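Local coordinates for type III effector Xcv3220-like C-terminal domain-containing protein (Xanthomonas campestris pv. vesicatoria, PDB 4FC9) that is a type III effector secreted into plant host cells, where it probably acts as an E3 ubiquitin ligase through this all-helical C-terminal domain, at residues Q42-T47 with N54-G59; T47-E52 with L150-L155. All blocks are in the same frame, centred on the assembly; numbering follows the deposited sequence.

Contact 1 of 2, residues Q42-T47 with N54-G59; sequences QAMLST and NPFLEG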
loop_
_atom_site.group_PDB
_atom_site.type_symbol
_atom_site.label_atom_id
_atom_site.label_comp_id
_atom_site.label_asym_id
_atom_site.label_seq_id
_atom_site.Cartn_x
_atom_site.Cartn_y
_atom_site.Cartn_z
ATOM N N GLN A 42 -7.361 -5.309 -6.002
ATOM C CA GLN A 42 -8.803 -5.152 -5.851
ATOM C C GLN A 42 -9.446 -6.414 -5.290
ATOM O O GLN A 42 -10.309 -6.339 -4.421
ATOM C CB GLN A 42 -9.437 -4.798 -7.196
ATOM C CG GLN A 42 -10.857 -4.272 -7.115
ATOM C CD GLN A 42 -11.401 -3.840 -8.475
ATOM O OE1 GLN A 42 -11.667 -2.659 -8.705
ATOM N NE2 GLN A 42 -11.569 -4.798 -9.378
ATOM N N ALA A 43 -9.024 -7.571 -5.798
ATOM C CA ALA A 43 -9.522 -8.857 -5.318
ATOM C C ALA A 43 -9.187 -9.067 -3.842
ATOM O O ALA A 43 -10.010 -9.564 -3.073
ATOM C CB ALA A 43 -8.945 -9.986 -6.153
HETATM N N MSE A 44 -7.972 -8.686 -3.459
HETATM C CA MSE A 44 -7.531 -8.786 -2.073
HETATM C C MSE A 44 -8.365 -7.892 -1.169
HETATM O O MSE A 44 -8.779 -8.308 -0.084
HETATM C CB MSE A 44 -6.053 -8.420 -1.959
HETATM C CG MSE A 44 -5.136 -9.425 -2.623
HETATM SE SE MSE A 44 -3.307 -8.807 -2.800
HETATM C CE MSE A 44 -2.735 -8.931 -0.940
ATOM N N LEU A 45 -8.606 -6.666 -1.625
ATOM C CA LEU A 45 -9.455 -5.727 -0.898
ATOM C C LEU A 45 -10.848 -6.297 -0.749
ATOM O O LEU A 45 -11.461 -6.188 0.311
ATOM C CB LEU A 45 -9.540 -4.396 -1.635
ATOM C CG LEU A 45 -8.332 -3.492 -1.486
ATOM C CD1 LEU A 45 -8.595 -2.183 -2.198
ATOM C CD2 LEU A 45 -8.047 -3.270 -0.014
ATOM N N SER A 46 -11.348 -6.900 -1.823
ATOM C CA SER A 46 -12.642 -7.556 -1.789
ATOM C C SER A 46 -12.626 -8.677 -0.761
ATOM O O SER A 46 -13.550 -8.811 0.031
ATOM C CB SER A 46 -12.994 -8.123 -3.160
ATOM O OG SER A 46 -14.283 -8.703 -3.138
ATOM N N THR A 47 -11.567 -9.477 -0.776
ATOM C CA THR A 47 -11.431 -10.572 0.167
ATOM C C THR A 47 -11.491 -10.040 1.601
ATOM O O THR A 47 -12.276 -10.519 2.418
ATOM C CB THR A 47 -10.127 -11.352 -0.067
ATOM O OG1 THR A 47 -10.133 -11.885 -1.396
ATOM C CG2 THR A 47 -10.003 -12.504 0.917
ATOM N N ASN A 54 -8.706 -13.313 5.092
ATOM C CA ASN A 54 -7.304 -12.925 5.108
ATOM C C ASN A 54 -6.573 -13.509 3.894
ATOM O O ASN A 54 -6.245 -14.695 3.881
ATOM C CB ASN A 54 -6.685 -13.464 6.406
ATOM C CG ASN A 54 -5.271 -12.970 6.653
ATOM O OD1 ASN A 54 -4.611 -12.430 5.766
ATOM N ND2 ASN A 54 -4.794 -13.174 7.873
ATOM N N PRO A 55 -6.302 -12.675 2.873
ATOM C CA PRO A 55 -5.663 -13.159 1.643
ATOM C C PRO A 55 -4.183 -13.486 1.812
ATOM O O PRO A 55 -3.542 -13.932 0.861
ATOM C CB PRO A 55 -5.824 -11.976 0.683
ATOM C CG PRO A 55 -5.868 -10.786 1.567
ATOM C CD PRO A 55 -6.610 -11.236 2.798
ATOM N N PHE A 56 -3.651 -13.270 3.007
ATOM C CA PHE A 56 -2.230 -13.464 3.248
ATOM C C PHE A 56 -1.922 -14.855 3.777
ATOM O O PHE A 56 -0.760 -15.234 3.900
ATOM C CB PHE A 56 -1.694 -12.382 4.187
ATOM C CG PHE A 56 -1.764 -10.997 3.601
ATOM C CD1 PHE A 56 -0.831 -10.579 2.668
ATOM C CD2 PHE A 56 -2.774 -10.123 3.965
ATOM C CE1 PHE A 56 -0.900 -9.306 2.114
ATOM C CE2 PHE A 56 -2.850 -8.850 3.418
ATOM C CZ PHE A 56 -1.911 -8.439 2.491
ATOM N N LEU A 57 -2.967 -15.616 4.078
ATOM C CA LEU A 57 -2.794 -16.989 4.529
ATOM C C LEU A 57 -3.456 -17.963 3.571
ATOM O O LEU A 57 -4.511 -17.676 3.009
ATOM C CB LEU A 57 -3.352 -17.178 5.942
ATOM C CG LEU A 57 -2.584 -16.534 7.096
ATOM C CD1 LEU A 57 -3.388 -16.626 8.375
ATOM C CD2 LEU A 57 -1.222 -17.186 7.269
ATOM N N GLU A 58 -2.814 -19.112 3.393
ATOM C CA GLU A 58 -3.333 -20.199 2.579
ATOM C C GLU A 58 -4.796 -20.493 2.899
ATOM O O GLU A 58 -5.168 -20.671 4.057
ATOM C CB GLU A 58 -2.484 -21.449 2.806
ATOM C CG GLU A 58 -2.823 -22.607 1.896
ATOM C CD GLU A 58 -1.967 -23.826 2.166
ATOM O OE1 GLU A 58 -1.254 -23.842 3.191
ATOM O OE2 GLU A 58 -2.006 -24.770 1.355
ATOM N N GLY A 59 -5.627 -20.515 1.863
ATOM C CA GLY A 59 -7.045 -20.787 2.016
ATOM C C GLY A 59 -7.886 -19.580 2.374
ATOM O O GLY A 59 -9.102 -19.684 2.490
#

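Contact 2 of 2, residues T47-E52 with L150-L155; sequences TVIDEE and LDVATL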
loop_
_atom_site.group_PDB
_atom_site.type_symbol
_atom_site.label_atom_id
_atom_site.label_comp_id
_atom_site.label_asym_id
_atom_site.label_seq_id
_atom_site.Cartn_x
_atom_site.Cartn_y
_atom_site.Cartn_z
ATOM N N THR A 47 -11.567 -9.477 -0.776
ATOM C CA THR A 47 -11.431 -10.572 0.167
ATOM C C THR A 47 -11.491 -10.040 1.601
ATOM O O THR A 47 -12.276 -10.519 2.418
ATOM C CB THR A 47 -10.127 -11.352 -0.067
ATOM O OG1 THR A 47 -10.133 -11.885 -1.396
ATOM C CG2 THR A 47 -10.003 -12.504 0.917
ATOM N N VAL A 48 -10.703 -9.012 1.887
ATOM C CA VAL A 48 -10.659 -8.440 3.229
ATOM C C VAL A 48 -11.973 -7.779 3.675
ATOM O O VAL A 48 -12.454 -8.021 4.779
ATOM C CB VAL A 48 -9.514 -7.413 3.358
ATOM C CG1 VAL A 48 -9.601 -6.675 4.688
ATOM C CG2 VAL A 48 -8.175 -8.101 3.207
ATOM N N ILE A 49 -12.539 -6.938 2.817
ATOM C CA ILE A 49 -13.663 -6.089 3.201
ATOM C C ILE A 49 -15.018 -6.756 2.974
ATOM O O ILE A 49 -15.880 -6.728 3.847
ATOM C CB ILE A 49 -13.590 -4.727 2.478
ATOM C CG1 ILE A 49 -12.339 -3.970 2.932
ATOM C CG2 ILE A 49 -14.841 -3.903 2.738
ATOM C CD1 ILE A 49 -12.048 -2.730 2.131
ATOM N N ASP A 50 -15.197 -7.363 1.806
ATOM C CA ASP A 50 -16.435 -8.064 1.483
ATOM C C ASP A 50 -16.503 -9.421 2.182
ATOM O O ASP A 50 -17.426 -9.689 2.953
ATOM C CB ASP A 50 -16.552 -8.267 -0.031
ATOM C CG ASP A 50 -17.806 -7.669 -0.609
ATOM O OD1 ASP A 50 -18.876 -8.301 -0.489
ATOM O OD2 ASP A 50 -17.716 -6.575 -1.203
ATOM N N GLU A 51 -15.518 -10.273 1.914
ATOM C CA GLU A 51 -15.530 -11.645 2.406
ATOM C C GLU A 51 -15.117 -11.757 3.865
ATOM O O GLU A 51 -15.349 -12.781 4.499
ATOM C CB GLU A 51 -14.601 -12.506 1.560
ATOM C CG GLU A 51 -14.800 -12.334 0.073
ATOM C CD GLU A 51 -16.104 -12.916 -0.411
ATOM O OE1 GLU A 51 -16.547 -13.933 0.163
ATOM O OE2 GLU A 51 -16.691 -12.352 -1.362
ATOM N N GLU A 52 -14.494 -10.703 4.381
ATOM C CA GLU A 52 -13.952 -10.691 5.735
ATOM C C GLU A 52 -12.974 -11.842 5.946
ATOM O O GLU A 52 -12.994 -12.529 6.966
ATOM C CB GLU A 52 -15.074 -10.679 6.775
ATOM C CG GLU A 52 -15.906 -9.412 6.708
ATOM C CD GLU A 52 -17.070 -9.410 7.671
ATOM O OE1 GLU A 52 -18.036 -10.171 7.447
ATOM O OE2 GLU A 52 -17.023 -8.641 8.647
ATOM N N LEU A 150 -5.590 -8.402 13.438
ATOM C CA LEU A 150 -6.027 -8.645 12.081
ATOM C C LEU A 150 -7.484 -8.244 12.012
ATOM O O LEU A 150 -8.351 -8.958 12.500
ATOM C CB LEU A 150 -5.868 -10.120 11.735
ATOM C CG LEU A 150 -4.414 -10.576 11.826
ATOM C CD1 LEU A 150 -4.308 -12.078 11.890
ATOM C CD2 LEU A 150 -3.657 -10.044 10.641
ATOM N N ASP A 151 -7.744 -7.075 11.443
ATOM C CA ASP A 151 -9.111 -6.620 11.239
ATOM C C ASP A 151 -9.227 -5.930 9.890
ATOM O O ASP A 151 -8.263 -5.885 9.129
ATOM C CB ASP A 151 -9.589 -5.719 12.391
ATOM C CG ASP A 151 -8.763 -4.446 12.543
ATOM O OD1 ASP A 151 -8.460 -3.786 11.530
ATOM O OD2 ASP A 151 -8.427 -4.091 13.694
ATOM N N VAL A 152 -10.400 -5.383 9.598
ATOM C CA VAL A 152 -10.656 -4.818 8.276
ATOM C C VAL A 152 -9.699 -3.674 7.912
ATOM O O VAL A 152 -9.188 -3.623 6.796
ATOM C CB VAL A 152 -12.142 -4.400 8.092
ATOM C CG1 VAL A 152 -12.535 -3.301 9.064
ATOM C CG2 VAL A 152 -12.406 -3.972 6.654
ATOM N N ALA A 153 -9.426 -2.794 8.871
ATOM C CA ALA A 153 -8.581 -1.624 8.634
ATOM C C ALA A 153 -7.107 -1.988 8.521
ATOM O O ALA A 153 -6.401 -1.482 7.653
ATOM C CB ALA A 153 -8.780 -0.609 9.735
ATOM N N THR A 154 -6.635 -2.858 9.406
ATOM C CA THR A 154 -5.229 -3.230 9.389
ATOM C C THR A 154 -4.921 -4.075 8.164
ATOM O O THR A 154 -3.896 -3.883 7.512
ATOM C CB THR A 154 -4.789 -3.948 10.688
ATOM O OG1 THR A 154 -5.433 -5.223 10.790
ATOM C CG2 THR A 154 -5.123 -3.107 11.910
ATOM N N LEU A 155 -5.819 -4.994 7.830
ATOM C CA LEU A 155 -5.612 -5.819 6.651
ATOM C C LEU A 155 -5.773 -5.030 5.350
ATOM O O LEU A 155 -5.086 -5.301 4.368
ATOM C CB LEU A 155 -6.538 -7.028 6.667
ATOM C CG LEU A 155 -6.081 -8.116 7.631
ATOM C CD1 LEU A 155 -7.095 -9.229 7.668
ATOM C CD2 LEU A 155 -4.717 -8.643 7.211
#

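Contact 1 of 2, residues Q42-T47 with N54-G59
M44, a selenomethionine, reaches from helix 32-49 along P55 to the ring of F56. Its CB lies 4.3 Å from P55 CG, a loose approach. CG comes next, 4.2 Å from P55 CB. SE touches neither partner and carries the chain past the proline; the bend at chi3 (73°) lays the terminal methyl against the ring. There CE sits 3.6 Å from F56 CZ and equally near F56 CE1; it approaches obliquely, with the two side chains crossing at about a right angle. The loop that receives M44 is folded as a type I beta turn from N54 to L57, whose closing backbone bond is weak. An Asx turn reinforces its start: F56 N donates to N54 OD1 at 3.0 Å, so the residue carrying the ring is tied back to N54. On the next turn of the helix, T47 offers its methyl to the proline, CG2 4.1 Å from P55 CD; the other branch, OG1, donates to A43 O at 2.9 Å. That oxygen also accepts from T47 N, the two donors arriving from opposite faces of the carbonyl plane. V159 and W162 of helix 152-171 also touch M44, while helix 79-88 packs on F56.

Contact 2 of 2, residues T47-E52 with L150-L155
V48 and L155 make the close-packed half of this contact, both buried, between the C-terminal part of helix 32-49 and the first turn of helix 152-171. With chi1 at 172°, V48 CG1 stands anti to the backbone N and advances over the facing helix. It meets L155 CB at 3.7 Å and lies equally near the backbone oxygen V152 O. The second branch, V48 CG2, is 4.0 Å from L155 CB, so the isopropyl group straddles that one methylene. The receiving helix begins with a capping box: T154 N donates to D151 OD1 at 3.0 Å and nearly straight (172°), while D151 N donates to T154 OG1 at 3.0 Å. A weak bond from A153 N to D151 OD1 adds to the N-cap. On the solvent side, I49 and V152 are both exposed and meet through a single pair, I49 CG1 to V152 CG2 at 3.7 Å. V48 CG1 is looser on V152 CG2 (4.4 Å) than on V152 O. Y63 touches V152 and L155 and hydrogen-bonds V48 O. After helix 32-49, E52 is the first residue to leave helical angles, with positive phi (56°).

Contacts 1 and 2 share T47 and helix 32-49, and their centres lie 8 Å apart. Contact 1 is wholly buried and joins the helix to the loop that follows it closely in sequence; contact 2 joins it to helix 152-171, its segments 98 residues apart at their closest ends, and is half exposed. Both are apolar across the interface, without a hydrogen bond, and the polar bonds stay local: an Asx turn in the loop, a capping box at the helix start. The two meet directly: P55 CD packs against V48 CG2 at 3.5 Å, and F56 CD2 lies 4.1 Å from L155 CD2. A probable hydrogen bond from E51 N to S46 O ties the chain after T47 back to the helix.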